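Local coordinates for Dbv8 protein (Nonomuraea, PDB 4MFZ), which probably transfers a long aliphatic acyl chain from acyl-CoA to an amino group of a glycopeptide antibiotic, as a GNAT-family N-acyltransferase, at residues A[252-266]-A[322-336]. Residues are numbered along the deposited sequence; the frame is centred on the assembly and turned at random.
Sequences ATGTSWLLDPQLAEY and HLLAGRHWYQRSGRI. With MFK (decanoyl-CoA), chain B.
Strands 252-256 and 330-336 run antiparallel, with 172° between their directions and axes approaching to 4.5 Å. Ala252, Gly254 and Ser256 form the hydrogen-bonded pairs with Ile336, Gly334 and Arg332; the bond from Gly334 N to Gly254 O is 2.8 Å long. Within the mixed GNAT sheet, strand 211-216 flanks the first strand and strand 281-289 the second.

Between the bonded pairs, Thr255 and Ser333 share a face of the sheet, and their hydroxyls, OG1 and OG, hydrogen-bond at 2.6 Å; Gln288 gives Ser333 OG a second partner. The other face receives decanoyl-CoA. Gly254, with no side chain, brings its CA against CAK of the acyl chain, while Ser256 OG comes within 3.5 Å of the thioester sulfur SAI and also accepts from Leu258 N in an ST turn. Leu259 has divided duties: CD1 rests against the backbone of Arg332 and Gly334, CD2 against the decanoyl chain. Trp257 NE1 donates to the pantetheine carbonyl OAM at 3.3 Å.

Past the strand, Asp260 uses both carboxylate oxygens, each met from above the carboxylate plane: OD1 accepts from Gln262 N in an Asx turn, and OD2 takes Tyr330 N at 2.8 Å. With CG anti to the backbone N (chi1 -173°), the carboxylate also sets OD2 at the edge of the Trp329 ring. Leu263 CD2 packs 3.6 Å from Trp329 CZ3, and Tyr266 joins the indole and His322 in an aromatic cluster. Farther out, a salt bridge links Glu265 OE1, through its syn lone pair, to Arg327 NH2 at 2.7 Å, carboxylate and guanidinium nearly coplanar.

Pairing thus joins the strands, Asp260 their ends and Glu265-Arg327 the outer connections, while Gly254 to Leu259 line an acyl-CoA site consistent with the GNAT fold.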
# COMPACT_ATOMS: atom_id res chain seq x y z
N ALA A 252 -1.19 -8.01 17.09
CA ALA A 252 -1.37 -7.56 15.71
C ALA A 252 -2.86 -7.35 15.44
O ALA A 252 -3.70 -8.02 16.05
CB ALA A 252 -0.76 -8.57 14.73
N THR A 253 -3.19 -6.40 14.57
CA THR A 253 -4.57 -6.07 14.25
C THR A 253 -4.81 -6.06 12.74
O THR A 253 -3.87 -5.88 11.93
CB THR A 253 -4.99 -4.68 14.80
OG1 THR A 253 -4.17 -3.68 14.23
CG2 THR A 253 -4.86 -4.59 16.31
N GLY A 254 -6.07 -6.25 12.37
CA GLY A 254 -6.47 -6.18 10.98
C GLY A 254 -7.96 -6.15 10.90
O GLY A 254 -8.66 -6.69 11.77
N THR A 255 -8.46 -5.52 9.85
CA THR A 255 -9.88 -5.48 9.58
C THR A 255 -10.08 -5.95 8.15
O THR A 255 -9.40 -5.49 7.25
CB THR A 255 -10.42 -4.06 9.71
OG1 THR A 255 -10.38 -3.68 11.08
CG2 THR A 255 -11.89 -3.97 9.21
N SER A 256 -11.01 -6.88 7.92
CA SER A 256 -11.08 -7.48 6.58
C SER A 256 -12.36 -8.24 6.30
O SER A 256 -13.01 -8.75 7.21
CB SER A 256 -9.89 -8.45 6.38
OG SER A 256 -9.82 -8.90 5.03
N TRP A 257 -12.67 -8.37 5.01
CA TRP A 257 -13.71 -9.29 4.55
C TRP A 257 -13.41 -10.71 4.93
O TRP A 257 -14.32 -11.50 5.12
CB TRP A 257 -13.89 -9.16 3.05
CG TRP A 257 -12.70 -9.66 2.29
CD1 TRP A 257 -11.56 -8.95 1.94
CD2 TRP A 257 -12.47 -11.03 1.80
NE1 TRP A 257 -10.67 -9.77 1.29
CE2 TRP A 257 -11.16 -11.02 1.15
CE3 TRP A 257 -13.21 -12.21 1.80
CZ2 TRP A 257 -10.63 -12.14 0.53
CZ3 TRP A 257 -12.65 -13.35 1.19
CH2 TRP A 257 -11.39 -13.31 0.57
N LEU A 258 -12.12 -11.04 5.05
CA LEU A 258 -11.63 -12.40 5.39
C LEU A 258 -12.07 -12.89 6.75
O LEU A 258 -11.97 -14.07 7.04
CB LEU A 258 -10.09 -12.40 5.41
CG LEU A 258 -9.28 -12.24 4.13
CD1 LEU A 258 -7.87 -11.88 4.51
CD2 LEU A 258 -9.29 -13.54 3.33
N LEU A 259 -12.51 -11.97 7.61
CA LEU A 259 -12.91 -12.36 8.96
C LEU A 259 -14.43 -12.44 9.17
O LEU A 259 -14.90 -12.65 10.28
CB LEU A 259 -12.29 -11.41 10.00
CG LEU A 259 -10.77 -11.29 10.04
CD1 LEU A 259 -10.36 -10.16 10.97
CD2 LEU A 259 -10.14 -12.61 10.47
N ASP A 260 -15.19 -12.26 8.09
CA ASP A 260 -16.66 -12.35 8.11
C ASP A 260 -17.08 -13.80 8.39
O ASP A 260 -16.77 -14.69 7.57
CB ASP A 260 -17.20 -11.92 6.75
CG ASP A 260 -18.73 -11.82 6.71
OD1 ASP A 260 -19.42 -12.36 7.62
OD2 ASP A 260 -19.24 -11.18 5.75
N PRO A 261 -17.81 -14.03 9.51
CA PRO A 261 -18.25 -15.42 9.79
C PRO A 261 -18.99 -16.10 8.61
O PRO A 261 -18.87 -17.32 8.45
CB PRO A 261 -19.19 -15.27 10.99
CG PRO A 261 -18.69 -14.02 11.69
CD PRO A 261 -18.13 -13.11 10.62
N GLN A 262 -19.73 -15.32 7.82
CA GLN A 262 -20.53 -15.86 6.67
C GLN A 262 -19.75 -16.68 5.62
O GLN A 262 -20.34 -17.43 4.84
CB GLN A 262 -21.23 -14.71 5.94
CG GLN A 262 -22.16 -13.89 6.82
CD GLN A 262 -22.88 -12.81 6.04
OE1 GLN A 262 -22.31 -11.77 5.69
NE2 GLN A 262 -24.14 -13.07 5.74
N LEU A 263 -18.43 -16.50 5.57
CA LEU A 263 -17.60 -17.21 4.63
C LEU A 263 -17.69 -18.71 4.89
O LEU A 263 -17.56 -19.51 3.95
CB LEU A 263 -16.14 -16.74 4.68
CG LEU A 263 -15.80 -15.36 4.09
CD1 LEU A 263 -14.33 -14.98 4.33
CD2 LEU A 263 -16.12 -15.29 2.59
N ALA A 264 -17.94 -19.08 6.15
CA ALA A 264 -18.07 -20.50 6.54
C ALA A 264 -19.29 -21.16 5.90
O ALA A 264 -19.38 -22.39 5.86
CB ALA A 264 -18.10 -20.66 8.07
N GLU A 265 -20.22 -20.35 5.40
CA GLU A 265 -21.42 -20.85 4.73
C GLU A 265 -21.09 -21.39 3.33
O GLU A 265 -21.82 -22.24 2.77
CB GLU A 265 -22.46 -19.73 4.63
CG GLU A 265 -23.88 -20.18 4.96
CD GLU A 265 -24.96 -19.30 4.33
OE1 GLU A 265 -24.99 -18.08 4.59
OE2 GLU A 265 -25.80 -19.85 3.60
N TYR A 266 -19.98 -20.91 2.78
CA TYR A 266 -19.65 -21.08 1.37
C TYR A 266 -18.39 -21.86 1.07
O TYR A 266 -18.36 -22.62 0.13
CB TYR A 266 -19.52 -19.70 0.73
CG TYR A 266 -20.86 -18.99 0.64
CD1 TYR A 266 -21.79 -19.36 -0.33
CD2 TYR A 266 -21.21 -17.99 1.56
CE1 TYR A 266 -23.03 -18.73 -0.41
CE2 TYR A 266 -22.45 -17.35 1.48
CZ TYR A 266 -23.34 -17.72 0.49
OH TYR A 266 -24.57 -17.10 0.38
N HIS A 322 -24.36 -14.69 -3.28
CA HIS A 322 -24.79 -14.03 -2.04
C HIS A 322 -25.40 -12.66 -2.31
O HIS A 322 -26.48 -12.33 -1.81
CB HIS A 322 -23.59 -13.90 -1.14
CG HIS A 322 -23.90 -13.65 0.31
ND1 HIS A 322 -23.68 -12.45 0.92
CD2 HIS A 322 -24.37 -14.51 1.30
CE1 HIS A 322 -24.01 -12.55 2.21
NE2 HIS A 322 -24.43 -13.80 2.44
N LEU A 323 -24.69 -11.85 -3.10
CA LEU A 323 -25.15 -10.52 -3.48
C LEU A 323 -26.42 -10.53 -4.36
O LEU A 323 -27.33 -9.75 -4.13
CB LEU A 323 -24.02 -9.75 -4.19
CG LEU A 323 -22.90 -9.18 -3.30
CD1 LEU A 323 -21.84 -8.42 -4.09
CD2 LEU A 323 -23.49 -8.26 -2.24
N LEU A 324 -26.46 -11.42 -5.36
CA LEU A 324 -27.63 -11.57 -6.23
C LEU A 324 -28.88 -12.03 -5.45
O LEU A 324 -30.01 -11.66 -5.80
CB LEU A 324 -27.36 -12.46 -7.46
CG LEU A 324 -26.55 -11.85 -8.61
CD1 LEU A 324 -26.39 -12.85 -9.77
CD2 LEU A 324 -27.18 -10.55 -9.11
N ALA A 325 -28.66 -12.79 -4.37
CA ALA A 325 -29.75 -13.22 -3.51
C ALA A 325 -30.23 -12.11 -2.56
O ALA A 325 -31.08 -12.35 -1.72
CB ALA A 325 -29.38 -14.47 -2.72
N GLY A 326 -29.70 -10.89 -2.71
CA GLY A 326 -30.10 -9.76 -1.86
C GLY A 326 -29.52 -9.77 -0.45
O GLY A 326 -30.03 -9.08 0.44
N ARG A 327 -28.46 -10.55 -0.24
CA ARG A 327 -27.75 -10.64 1.05
C ARG A 327 -26.46 -9.80 1.07
O ARG A 327 -26.04 -9.32 0.03
CB ARG A 327 -27.46 -12.10 1.39
CG ARG A 327 -28.73 -12.91 1.60
CD ARG A 327 -28.45 -14.39 1.81
NE ARG A 327 -27.79 -14.63 3.08
CZ ARG A 327 -27.26 -15.80 3.45
NH1 ARG A 327 -27.31 -16.85 2.63
NH2 ARG A 327 -26.67 -15.92 4.63
N HIS A 328 -25.84 -9.65 2.23
CA HIS A 328 -24.68 -8.73 2.37
C HIS A 328 -23.45 -9.28 3.03
O HIS A 328 -23.53 -10.14 3.90
CB HIS A 328 -25.10 -7.42 3.05
CG HIS A 328 -26.07 -6.62 2.21
ND1 HIS A 328 -27.41 -6.70 2.39
CD2 HIS A 328 -25.86 -5.76 1.13
CE1 HIS A 328 -28.02 -5.91 1.47
NE2 HIS A 328 -27.07 -5.34 0.70
N TRP A 329 -22.30 -8.73 2.63
CA TRP A 329 -21.00 -9.07 3.22
C TRP A 329 -20.55 -8.05 4.22
O TRP A 329 -20.80 -6.86 4.05
CB TRP A 329 -19.96 -9.18 2.12
CG TRP A 329 -20.26 -10.31 1.18
CD1 TRP A 329 -20.83 -10.24 -0.09
CD2 TRP A 329 -20.05 -11.73 1.44
NE1 TRP A 329 -20.97 -11.50 -0.64
CE2 TRP A 329 -20.51 -12.44 0.23
CE3 TRP A 329 -19.53 -12.47 2.50
CZ2 TRP A 329 -20.44 -13.83 0.12
CZ3 TRP A 329 -19.47 -13.87 2.38
CH2 TRP A 329 -19.91 -14.53 1.21
N TYR A 330 -19.86 -8.52 5.27
CA TYR A 330 -19.29 -7.62 6.30
C TYR A 330 -17.77 -7.76 6.45
O TYR A 330 -17.20 -8.82 6.22
CB TYR A 330 -20.00 -7.82 7.65
CG TYR A 330 -21.48 -7.57 7.50
CD1 TYR A 330 -22.00 -6.28 7.60
CD2 TYR A 330 -22.35 -8.61 7.17
CE1 TYR A 330 -23.35 -6.03 7.42
CE2 TYR A 330 -23.70 -8.37 6.98
CZ TYR A 330 -24.19 -7.08 7.10
OH TYR A 330 -25.53 -6.84 6.91
N GLN A 331 -17.11 -6.66 6.80
CA GLN A 331 -15.74 -6.67 7.27
C GLN A 331 -15.77 -6.83 8.78
O GLN A 331 -16.66 -6.28 9.44
CB GLN A 331 -15.10 -5.33 6.98
CG GLN A 331 -14.83 -5.07 5.51
CD GLN A 331 -13.95 -3.86 5.35
OE1 GLN A 331 -12.77 -3.96 5.02
NE2 GLN A 331 -14.52 -2.71 5.63
N ARG A 332 -14.79 -7.54 9.33
CA ARG A 332 -14.64 -7.57 10.79
C ARG A 332 -13.22 -7.17 11.17
O ARG A 332 -12.28 -7.39 10.40
CB ARG A 332 -14.99 -8.94 11.41
CG ARG A 332 -16.26 -9.60 10.86
CD ARG A 332 -17.54 -9.05 11.47
NE ARG A 332 -17.87 -9.80 12.67
CZ ARG A 332 -17.57 -9.39 13.89
NH1 ARG A 332 -16.97 -8.24 14.04
NH2 ARG A 332 -17.87 -10.12 14.94
N SER A 333 -13.10 -6.60 12.37
CA SER A 333 -11.83 -6.26 12.97
C SER A 333 -11.41 -7.36 13.92
O SER A 333 -12.24 -7.94 14.62
CB SER A 333 -11.93 -4.94 13.74
OG SER A 333 -12.25 -3.91 12.83
N GLY A 334 -10.13 -7.68 13.93
CA GLY A 334 -9.66 -8.77 14.76
C GLY A 334 -8.30 -8.45 15.34
O GLY A 334 -7.67 -7.50 14.89
N ARG A 335 -7.85 -9.25 16.31
CA ARG A 335 -6.48 -9.17 16.83
C ARG A 335 -5.87 -10.56 17.05
O ARG A 335 -6.59 -11.51 17.34
CB ARG A 335 -6.41 -8.49 18.20
CG ARG A 335 -7.00 -7.10 18.34
CD ARG A 335 -7.06 -6.75 19.83
NE ARG A 335 -7.46 -7.93 20.62
CZ ARG A 335 -6.81 -8.42 21.68
NH1 ARG A 335 -5.73 -7.82 22.15
NH2 ARG A 335 -7.28 -9.51 22.27
N ILE A 336 -4.55 -10.64 16.98
CA ILE A 336 -3.74 -11.69 17.62
C ILE A 336 -2.98 -11.13 18.87
O ILE A 336 -2.68 -9.96 18.87
CB ILE A 336 -2.64 -12.15 16.62
CG1 ILE A 336 -3.21 -12.61 15.29
CG2 ILE A 336 -1.82 -13.28 17.22
CD1 ILE A 336 -2.16 -12.68 14.19
CCG MFK B . -6.59 -16.03 7.23
CCF MFK B . -6.11 -15.58 8.62
CCE MFK B . -5.69 -14.13 8.56
CCD MFK B . -6.93 -13.27 8.67
CCC MFK B . -6.51 -11.91 9.17
CCB MFK B . -6.80 -10.86 8.12
CCA MFK B . -6.70 -9.50 8.79
CBZ MFK B . -5.52 -8.76 8.17
CAK MFK B . -6.02 -7.59 7.36
CAJ MFK B . -5.66 -7.77 5.88
OAL MFK B . -4.61 -8.33 5.53
SAI MFK B . -6.84 -7.10 4.78
CAH MFK B . -6.16 -7.57 3.13
CAG MFK B . -6.33 -9.06 2.83
NAF MFK B . -5.67 -9.30 1.53
CAE MFK B . -6.32 -9.78 0.46
OAM MFK B . -7.50 -10.10 0.45
CAD MFK B . -5.44 -9.95 -0.80
CAC MFK B . -6.22 -10.72 -1.89
NAB MFK B . -6.67 -12.03 -1.38
CAA MFK B . -5.93 -13.12 -1.66
OAO MFK B . -4.89 -13.07 -2.33
CAN MFK B . -6.47 -14.47 -1.15
OAU MFK B . -7.84 -14.34 -0.70
CAP MFK B . -5.59 -15.10 -0.05
CAR MFK B . -5.46 -14.14 1.12
CAS MFK B . -4.18 -15.44 -0.54
CAQ MFK B . -6.25 -16.38 0.43
OAT MFK B . -6.37 -17.25 -0.67
PAV MFK B . -6.33 -18.86 -0.53
OAX MFK B . -5.15 -19.29 0.24
OAW MFK B . -6.56 -19.44 -1.88
OAY MFK B . -7.65 -19.00 0.38
PAZ MFK B . -8.54 -20.31 0.61
OBA MFK B . -9.42 -19.99 1.88
OBB MFK B . -7.76 -21.55 0.80
O5' MFK B . -9.64 -20.30 -0.57
C5' MFK B . -10.66 -21.26 -0.69
C4' MFK B . -11.43 -20.95 -1.98
O4' MFK B . -11.65 -19.51 -2.24
C3' MFK B . -10.67 -21.43 -3.19
O3' MFK B . -11.63 -21.78 -4.19
PBV MFK B . -11.43 -23.17 -5.00
OBW MFK B . -10.22 -22.82 -5.96
OBY MFK B . -12.81 -23.32 -5.85
OBX MFK B . -11.05 -24.33 -4.21
C2' MFK B . -9.90 -20.16 -3.58
O2' MFK B . -9.44 -20.16 -4.92
C1' MFK B . -10.96 -19.10 -3.43
N9 MFK B . -10.35 -17.76 -3.22
C8 MFK B . -9.77 -17.31 -2.10
N7 MFK B . -9.37 -16.06 -2.32
C5 MFK B . -9.75 -15.71 -3.56
C4 MFK B . -10.35 -16.77 -4.11
N3 MFK B . -10.87 -16.70 -5.34
C2 MFK B . -10.72 -15.53 -6.25
N1 MFK B . -10.04 -14.43 -5.54
C6 MFK B . -9.61 -14.57 -4.28
N6 MFK B . -9.00 -13.54 -3.68
O HOH W 1 -11.56 -5.83 3.52